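Local coordinates for uncharacterized protein (Bacteroides ovatus CL02T12C04, PDB 6PTM) that probably acts as a GH42-family glycoside hydrolase, an exo-carrageenase that trims sugar units from the ends of carrageenan chains, at residues P294-I308 with F363-F375. Residues are numbered along the deposited sequence; the frame is centred on the assembly and turned at random.
Sequences PHWNCIEKTWASAPI and FMAFNMDRVTEWF. With EDO (1,2-ethanediol), chain C.
Trp296 lays its indole against the helix segment 363-375, where both Val371 methyls press on the benzo side of the ring, CG2 of the valine 3.5 Å from CE3 of Trp296. Farther along the ring, CH2 of Trp296 meets CZ of Phe375 at 3.9 Å, and the same CZ takes Pro294 CB at the phenylalanine's edge. At the other end of the indole CD1 lies near Arg370 NH1, and the ring thus spreads along the helix from Arg370 to Phe375.

One hydrogen bond ties the two segments. Asn367 ND2 donates it to Trp296 O at 2.9 Å, arriving from above the carbonyl plane, 36° out of it; CG of the asparagine, anti to the backbone N (chi1 -164°), helps to bring the amide there. The other end of that amide is held by Arg370, whose NE and NH1 both grip OD1 side-on, the oxygen lying in the guanidinium plane, so the amide's flip is settled. An alanine in place of Asn367 would probably leave Trp296 O without this donor and the arginine head, which also bonds Asn259, with a looser hold.

Toward the start of the helix segment, Cys298 SG sits at the edge of the Phe363 ring, a sulfur-aromatic contact, and 3.5 Å from Met364 SD. Ile308 comes back from the far end of the loop to press CD1 on Phe363 CZ (3.7 Å) and CG2 on Arg370 NH1 (3.5 Å).

The packing gives out beyond Ile299, whose CG1 still touches Met364 CE. There 299-302 and 302-305 form consecutive type II turns that swing clear of the helix, with Lys301 and Trp303 exposed. A loop leaving the C-terminal end of strand 288-292 and packing on helix 358-385, which leads to the neighbouring parallel strand 391-394, is typical of the (beta/alpha)8-barrel expected of a GH42 enzyme.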
loop_
_atom_site.group_PDB
_atom_site.type_symbol
_atom_site.label_atom_id
_atom_site.label_comp_id
_atom_site.label_asym_id
_atom_site.label_seq_id
_atom_site.Cartn_x
_atom_site.Cartn_y
_atom_site.Cartn_z
ATOM N N PRO A 294 5.472 7.381 -9.968
ATOM C CA PRO A 294 6.649 8.193 -10.283
ATOM C C PRO A 294 7.959 7.469 -9.930
ATOM O O PRO A 294 8.002 6.668 -8.964
ATOM C CB PRO A 294 6.452 9.430 -9.391
ATOM C CG PRO A 294 5.739 8.855 -8.210
ATOM C CD PRO A 294 4.695 7.951 -8.849
ATOM N N HIS A 295 8.982 7.724 -10.752
ATOM C CA HIS A 295 10.380 7.321 -10.505
ATOM C C HIS A 295 11.251 7.975 -11.569
ATOM O O HIS A 295 10.750 8.208 -12.720
ATOM C CB HIS A 295 10.547 5.793 -10.390
ATOM C CG HIS A 295 9.709 4.969 -11.327
ATOM N ND1 HIS A 295 10.127 4.648 -12.591
ATOM C CD2 HIS A 295 8.520 4.333 -11.154
ATOM C CE1 HIS A 295 9.212 3.905 -13.189
ATOM N NE2 HIS A 295 8.222 3.667 -12.323
ATOM N N TRP A 296 12.460 8.320 -11.137
ATOM C CA TRP A 296 13.512 9.009 -11.918
ATOM C C TRP A 296 14.787 8.181 -11.843
ATOM O O TRP A 296 15.841 8.721 -11.418
ATOM C CB TRP A 296 13.692 10.436 -11.396
ATOM C CG TRP A 296 12.559 11.342 -11.777
ATOM C CD1 TRP A 296 12.534 12.195 -12.838
ATOM C CD2 TRP A 296 11.275 11.472 -11.139
ATOM N NE1 TRP A 296 11.347 12.865 -12.892
ATOM C CE2 TRP A 296 10.565 12.469 -11.848
ATOM C CE3 TRP A 296 10.693 10.909 -10.003
ATOM C CZ2 TRP A 296 9.281 12.867 -11.499
ATOM C CZ3 TRP A 296 9.423 11.304 -9.649
ATOM C CH2 TRP A 296 8.724 12.264 -10.391
ATOM N N ASN A 297 14.654 6.885 -12.154
ATOM C CA ASN A 297 15.789 5.940 -12.100
ATOM C C ASN A 297 16.914 6.494 -12.976
ATOM O O ASN A 297 16.633 7.021 -14.062
ATOM C CB ASN A 297 15.435 4.532 -12.564
ATOM C CG ASN A 297 14.361 3.871 -11.726
ATOM O OD1 ASN A 297 14.175 4.228 -10.564
ATOM N ND2 ASN A 297 13.709 2.841 -12.278
ATOM N N CYS A 298 18.145 6.368 -12.498
ATOM C CA CYS A 298 19.308 7.101 -13.034
ATOM C C CYS A 298 20.561 6.208 -12.972
ATOM O O CYS A 298 21.658 6.755 -12.883
ATOM C CB CYS A 298 19.455 8.407 -12.260
ATOM S SG CYS A 298 19.836 8.189 -10.502
ATOM N N ILE A 299 20.408 4.886 -12.985
ATOM C CA ILE A 299 21.550 3.935 -13.132
ATOM C C ILE A 299 21.550 3.421 -14.579
ATOM O O ILE A 299 20.535 2.877 -15.084
ATOM C CB ILE A 299 21.520 2.817 -12.082
ATOM C CG1 ILE A 299 21.677 3.420 -10.683
ATOM C CG2 ILE A 299 22.591 1.767 -12.381
ATOM C CD1 ILE A 299 21.491 2.444 -9.548
ATOM N N GLU A 300 22.638 3.654 -15.296
ATOM C CA GLU A 300 22.613 3.353 -16.740
ATOM C C GLU A 300 22.332 1.851 -16.946
ATOM O O GLU A 300 22.822 1.060 -16.145
ATOM C CB GLU A 300 23.926 3.760 -17.371
ATOM C CG GLU A 300 23.839 3.715 -18.879
ATOM C CD GLU A 300 24.949 4.508 -19.517
ATOM O OE1 GLU A 300 24.786 4.821 -20.712
ATOM O OE2 GLU A 300 25.963 4.814 -18.793
ATOM N N LYS A 301 21.586 1.502 -18.007
ATOM C CA LYS A 301 21.311 0.088 -18.414
ATOM C C LYS A 301 20.289 -0.563 -17.475
ATOM O O LYS A 301 20.245 -1.794 -17.449
ATOM C CB LYS A 301 22.551 -0.818 -18.302
ATOM C CG LYS A 301 23.836 -0.324 -18.958
ATOM C CD LYS A 301 23.674 -0.009 -20.422
ATOM C CE LYS A 301 24.961 0.512 -21.018
ATOM N NZ LYS A 301 24.785 0.816 -22.457
ATOM N N THR A 302 19.580 0.201 -16.638
ATOM C CA THR A 302 18.539 -0.369 -15.758
ATOM C C THR A 302 17.191 0.127 -16.271
ATOM O O THR A 302 17.134 1.183 -16.949
ATOM C CB THR A 302 18.769 -0.039 -14.276
ATOM O OG1 THR A 302 18.558 1.371 -14.147
ATOM C CG2 THR A 302 20.129 -0.490 -13.780
ATOM N N TRP A 303 16.150 -0.600 -15.887
ATOM C CA TRP A 303 14.745 -0.345 -16.278
ATOM C C TRP A 303 14.350 1.085 -15.894
ATOM O O TRP A 303 14.612 1.491 -14.725
ATOM C CB TRP A 303 13.859 -1.385 -15.604
ATOM C CG TRP A 303 12.419 -1.002 -15.603
ATOM C CD1 TRP A 303 11.553 -1.049 -16.664
ATOM C CD2 TRP A 303 11.681 -0.483 -14.480
ATOM N NE1 TRP A 303 10.320 -0.594 -16.273
ATOM C CE2 TRP A 303 10.368 -0.229 -14.946
ATOM C CE3 TRP A 303 11.991 -0.203 -13.139
ATOM C CZ2 TRP A 303 9.380 0.275 -14.092
ATOM C CZ3 TRP A 303 11.017 0.310 -12.303
ATOM C CH2 TRP A 303 9.727 0.541 -12.783
ATOM N N ALA A 304 13.735 1.785 -16.846
ATOM C CA ALA A 304 13.131 3.132 -16.738
ATOM C C ALA A 304 14.187 4.157 -16.311
ATOM O O ALA A 304 13.800 5.129 -15.716
ATOM C CB ALA A 304 11.962 3.117 -15.765
ATOM N N SER A 305 15.467 3.926 -16.597
ATOM C CA SER A 305 16.559 4.877 -16.284
ATOM C C SER A 305 16.717 5.888 -17.426
ATOM O O SER A 305 16.444 5.580 -18.594
ATOM C CB SER A 305 17.839 4.147 -15.958
ATOM O OG SER A 305 18.167 3.272 -17.036
ATOM N N ALA A 306 17.109 7.103 -17.064
ATOM C CA ALA A 306 17.512 8.169 -17.993
ATOM C C ALA A 306 18.481 9.093 -17.258
ATOM O O ALA A 306 18.457 9.198 -16.024
ATOM C CB ALA A 306 16.300 8.913 -18.473
ATOM N N PRO A 307 19.344 9.798 -18.003
ATOM C CA PRO A 307 20.179 10.835 -17.410
ATOM C C PRO A 307 19.300 12.019 -17.018
ATOM O O PRO A 307 18.308 12.285 -17.719
ATOM C CB PRO A 307 21.135 11.250 -18.541
ATOM C CG PRO A 307 20.923 10.195 -19.644
ATOM C CD PRO A 307 19.512 9.701 -19.465
ATOM N N ILE A 308 19.701 12.754 -15.984
ATOM C CA ILE A 308 18.965 13.976 -15.548
ATOM C C ILE A 308 19.269 15.082 -16.547
ATOM O O ILE A 308 20.246 14.966 -17.251
ATOM C CB ILE A 308 19.267 14.357 -14.093
ATOM C CG1 ILE A 308 20.672 14.931 -13.907
ATOM C CG2 ILE A 308 19.005 13.160 -13.190
ATOM C CD1 ILE A 308 20.946 15.435 -12.491
ATOM N N PHE A 363 24.479 12.010 -5.655
ATOM C CA PHE A 363 23.564 11.993 -6.822
ATOM C C PHE A 363 22.195 11.429 -6.382
ATOM O O PHE A 363 21.138 12.018 -6.707
ATOM C CB PHE A 363 24.184 11.199 -7.968
ATOM C CG PHE A 363 23.576 11.529 -9.298
ATOM C CD1 PHE A 363 24.202 12.422 -10.148
ATOM C CD2 PHE A 363 22.406 10.908 -9.712
ATOM C CE1 PHE A 363 23.611 12.766 -11.355
ATOM C CE2 PHE A 363 21.837 11.227 -10.936
ATOM C CZ PHE A 363 22.439 12.162 -11.753
ATOM N N MET A 364 22.201 10.318 -5.638
ATOM C CA MET A 364 20.956 9.612 -5.258
ATOM C C MET A 364 20.202 10.450 -4.213
ATOM O O MET A 364 18.955 10.516 -4.303
ATOM C CB MET A 364 21.233 8.205 -4.718
ATOM C CG MET A 364 21.880 7.265 -5.706
ATOM S SD MET A 364 21.254 7.417 -7.374
ATOM C CE MET A 364 22.330 6.245 -8.208
ATOM N N ALA A 365 20.929 11.091 -3.286
ATOM C CA ALA A 365 20.361 11.923 -2.207
ATOM C C ALA A 365 19.714 13.163 -2.840
ATOM O O ALA A 365 18.562 13.475 -2.499
ATOM C CB ALA A 365 21.454 12.283 -1.225
ATOM N N PHE A 366 20.422 13.789 -3.788
ATOM C CA PHE A 366 19.915 14.940 -4.559
ATOM C C PHE A 366 18.659 14.488 -5.320
ATOM O O PHE A 366 17.660 15.227 -5.314
ATOM C CB PHE A 366 20.975 15.527 -5.495
ATOM C CG PHE A 366 20.348 16.333 -6.611
ATOM C CD1 PHE A 366 19.740 17.546 -6.340
ATOM C CD2 PHE A 366 20.293 15.860 -7.907
ATOM C CE1 PHE A 366 19.108 18.265 -7.341
ATOM C CE2 PHE A 366 19.675 16.588 -8.917
ATOM C CZ PHE A 366 19.089 17.799 -8.630
ATOM N N ASN A 367 18.705 13.320 -5.978
ATOM C CA ASN A 367 17.580 12.896 -6.837
ATOM C C ASN A 367 16.317 12.793 -5.944
ATOM O O ASN A 367 15.225 13.251 -6.353
ATOM C CB ASN A 367 17.907 11.592 -7.576
ATOM C CG ASN A 367 16.977 11.299 -8.745
ATOM O OD1 ASN A 367 16.529 12.223 -9.413
ATOM N ND2 ASN A 367 16.700 10.029 -9.008
ATOM N N MET A 368 16.449 12.222 -4.751
ATOM C CA MET A 368 15.330 12.154 -3.792
ATOM C C MET A 368 14.832 13.553 -3.423
ATOM O O MET A 368 13.605 13.781 -3.534
ATOM C CB MET A 368 15.744 11.422 -2.530
ATOM C CG MET A 368 15.732 9.906 -2.684
ATOM S SD MET A 368 16.251 9.271 -1.075
ATOM C CE MET A 368 16.374 7.523 -1.444
ATOM N N ASP A 369 15.745 14.434 -3.017
ATOM C CA ASP A 369 15.414 15.801 -2.543
ATOM C C ASP A 369 14.752 16.593 -3.672
ATOM O O ASP A 369 13.794 17.285 -3.368
ATOM C CB ASP A 369 16.627 16.483 -1.899
ATOM C CG ASP A 369 17.039 15.827 -0.584
ATOM O OD1 ASP A 369 16.309 14.910 -0.131
ATOM O OD2 ASP A 369 18.076 16.230 -0.010
ATOM N N ARG A 370 15.192 16.491 -4.922
ATOM C CA ARG A 370 14.578 17.337 -5.974
ATOM C C ARG A 370 13.215 16.756 -6.338
ATOM O O ARG A 370 12.348 17.498 -6.821
ATOM C CB ARG A 370 15.446 17.472 -7.226
ATOM C CG ARG A 370 15.728 16.162 -7.944
ATOM C CD ARG A 370 15.489 16.279 -9.412
ATOM N NE ARG A 370 15.730 14.996 -10.061
ATOM C CZ ARG A 370 15.613 14.788 -11.372
ATOM N NH1 ARG A 370 15.849 13.579 -11.855
ATOM N NH2 ARG A 370 15.309 15.790 -12.192
ATOM N N VAL A 371 13.052 15.444 -6.180
ATOM C CA VAL A 371 11.729 14.835 -6.464
ATOM C C VAL A 371 10.766 15.259 -5.362
ATOM O O VAL A 371 9.643 15.650 -5.678
ATOM C CB VAL A 371 11.829 13.304 -6.627
ATOM C CG1 VAL A 371 10.454 12.661 -6.577
ATOM C CG2 VAL A 371 12.566 12.968 -7.921
ATOM N N THR A 372 11.191 15.162 -4.090
ATOM C CA THR A 372 10.383 15.664 -2.957
ATOM C C THR A 372 9.964 17.125 -3.231
ATOM O O THR A 372 8.755 17.470 -3.045
ATOM C CB THR A 372 11.151 15.495 -1.641
ATOM O OG1 THR A 372 11.466 14.118 -1.405
ATOM C CG2 THR A 372 10.392 16.103 -0.493
ATOM N N GLU A 373 10.909 17.975 -3.623
ATOM C CA GLU A 373 10.633 19.423 -3.899
ATOM C C GLU A 373 9.582 19.555 -5.024
ATOM O O GLU A 373 8.656 20.404 -4.924
ATOM C CB GLU A 373 11.940 20.156 -4.194
ATOM C CG GLU A 373 11.759 21.659 -4.400
ATOM C CD GLU A 373 11.220 22.088 -5.753
ATOM O OE1 GLU A 373 11.568 21.450 -6.775
ATOM O OE2 GLU A 373 10.452 23.077 -5.784
ATOM N N TRP A 374 9.670 18.713 -6.048
ATOM C CA TRP A 374 8.730 18.750 -7.185
ATOM C C TRP A 374 7.310 18.507 -6.667
ATOM O O TRP A 374 6.391 19.261 -7.021
ATOM C CB TRP A 374 9.190 17.735 -8.236
ATOM C CG TRP A 374 8.129 17.312 -9.207
ATOM C CD1 TRP A 374 7.534 16.084 -9.314
ATOM C CD2 TRP A 374 7.547 18.135 -10.218
ATOM N NE1 TRP A 374 6.634 16.085 -10.341
ATOM C CE2 TRP A 374 6.601 17.334 -10.895
ATOM C CE3 TRP A 374 7.744 19.463 -10.618
ATOM C CZ2 TRP A 374 5.870 17.821 -11.973
ATOM C CZ3 TRP A 374 7.029 19.934 -11.694
ATOM C CH2 TRP A 374 6.092 19.129 -12.341
ATOM N N PHE A 375 7.134 17.480 -5.843
ATOM C CA PHE A 375 5.808 17.112 -5.300
ATOM C C PHE A 375 5.350 18.185 -4.315
ATOM O O PHE A 375 4.111 18.423 -4.281
ATOM C CB PHE A 375 5.833 15.696 -4.722
ATOM C CG PHE A 375 5.802 14.652 -5.798
ATOM C CD1 PHE A 375 4.745 14.594 -6.686
ATOM C CD2 PHE A 375 6.852 13.769 -5.967
ATOM C CE1 PHE A 375 4.724 13.644 -7.686
ATOM C CE2 PHE A 375 6.830 12.827 -6.977
ATOM C CZ PHE A 375 5.786 12.786 -7.854
HETATM C C1 EDO C . 18.364 12.369 0.766
HETATM O O1 EDO C . 17.506 13.124 1.571
HETATM C C2 EDO C . 19.347 11.636 1.623
HETATM O O2 EDO C . 20.336 12.458 2.205
#